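Local coordinates for packaging protein UL32 (PDB 6XF9) that forms a pentameric ring required for herpesviral packaging, and is thought to guide new capsids to nuclear replication compartments for genome cleavage and packaging, at residues Gly434-Thr437 against Ser438-Ile442. Numbering follows the deposited sequence.
Sequences GKTT and SLDII
S438 donates its backbone N-H to G434 O at 2.9 Å, the first i-to-i+4 bond of helix 435-451, with G434 in the N-cap position. L439 N to K435 O, D440 N to T436 O and I441 N to T437 O repeat the step, each at 3.1 Å. The D440 bond is the most bent of the four (N-H...O 136°), against 163° for L439. G434 O also takes a second, weak bond from T437 OG1 at 3.3 Å; a chi1 of 67° lodges that hydroxyl over the main chain, facing back to G434.

The close packing is of side-chain carbons against carbonyl oxygens one turn earlier. S438 CB lies 3.2 Å from G434 O, L439 CG is as near to K435 O, and I441 CG1, held beside its own backbone N, comes equally near T437 O. Looser contacts involve the exposed side chains of K435 and T436. The K435 and L439 chains run abreast in the same sense, and K435 CG touches L439 CD1 at 4.0 Å before the lysine chain bends at chi3 and chi4. T436 CG2 stands 3.7 Å from D440 OD2. That same OD2 is much closer to T436 O, at 2.9 Å, but both are acceptors, so the carboxylate gains no bond from that carbonyl.

This is the N-terminal end of helix 435-451, ordinary local packing at the surface, away from the zinc sites. I441, the buried member, leans on L424 and L428 of helix 416-430, and S438 also meets L428. D440 touches F173 in a loop, while L439 packs on T175 of a neighbouring subunit, placing this helix beside a subunit interface.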
# COMPACT_ATOMS: atom_id res chain seq x y z
N GLY D 434 -0.97 9.80 -16.49
CA GLY D 434 -1.44 9.54 -15.14
C GLY D 434 -0.50 10.02 -14.06
O GLY D 434 0.71 10.06 -14.27
N LYS D 435 -1.04 10.39 -12.90
CA LYS D 435 -0.17 10.95 -11.87
C LYS D 435 0.81 9.92 -11.36
O LYS D 435 1.98 10.25 -11.15
CB LYS D 435 -1.00 11.45 -10.68
CG LYS D 435 -0.23 12.29 -9.67
CD LYS D 435 -1.02 12.48 -8.38
CE LYS D 435 -2.02 13.64 -8.55
NZ LYS D 435 -1.30 14.89 -9.03
N THR D 436 0.40 8.66 -11.26
CA THR D 436 1.32 7.70 -10.66
C THR D 436 2.47 7.39 -11.60
O THR D 436 3.63 7.32 -11.16
CB THR D 436 0.60 6.42 -10.27
OG1 THR D 436 -0.41 6.73 -9.30
CG2 THR D 436 1.62 5.47 -9.64
N THR D 437 2.18 7.20 -12.89
CA THR D 437 3.27 6.97 -13.83
C THR D 437 4.08 8.23 -14.10
O THR D 437 5.28 8.13 -14.40
CB THR D 437 2.73 6.41 -15.14
OG1 THR D 437 1.94 7.42 -15.77
CG2 THR D 437 1.86 5.17 -14.89
N SER D 438 3.49 9.41 -13.95
CA SER D 438 4.26 10.65 -14.13
C SER D 438 5.32 10.81 -13.05
O SER D 438 6.48 11.09 -13.34
CB SER D 438 3.32 11.85 -14.12
OG SER D 438 4.06 13.04 -14.24
N LEU D 439 4.95 10.57 -11.80
CA LEU D 439 5.88 10.74 -10.69
C LEU D 439 6.88 9.59 -10.63
O LEU D 439 7.94 9.72 -10.02
CB LEU D 439 5.11 10.86 -9.38
CG LEU D 439 4.04 11.96 -9.33
CD1 LEU D 439 3.35 11.95 -7.97
CD2 LEU D 439 4.63 13.32 -9.66
N ASP D 440 6.55 8.47 -11.28
CA ASP D 440 7.48 7.36 -11.42
C ASP D 440 8.61 7.68 -12.38
O ASP D 440 9.77 7.33 -12.14
CB ASP D 440 6.69 6.13 -11.88
CG ASP D 440 6.23 5.28 -10.73
OD1 ASP D 440 7.06 5.11 -9.79
OD2 ASP D 440 5.06 4.81 -10.73
N ILE D 441 8.28 8.30 -13.51
CA ILE D 441 9.29 8.75 -14.45
C ILE D 441 10.23 9.75 -13.77
O ILE D 441 11.46 9.61 -13.81
CB ILE D 441 8.60 9.36 -15.69
CG1 ILE D 441 7.82 8.27 -16.41
CG2 ILE D 441 9.62 9.97 -16.59
CD1 ILE D 441 6.92 8.77 -17.54
N ILE D 442 9.65 10.74 -13.09
CA ILE D 442 10.45 11.79 -12.45
C ILE D 442 11.43 11.20 -11.45
O ILE D 442 12.58 11.66 -11.35
CB ILE D 442 9.52 12.83 -11.80
CG1 ILE D 442 8.90 13.70 -12.89
CG2 ILE D 442 10.29 13.65 -10.80
CD1 ILE D 442 7.79 14.58 -12.41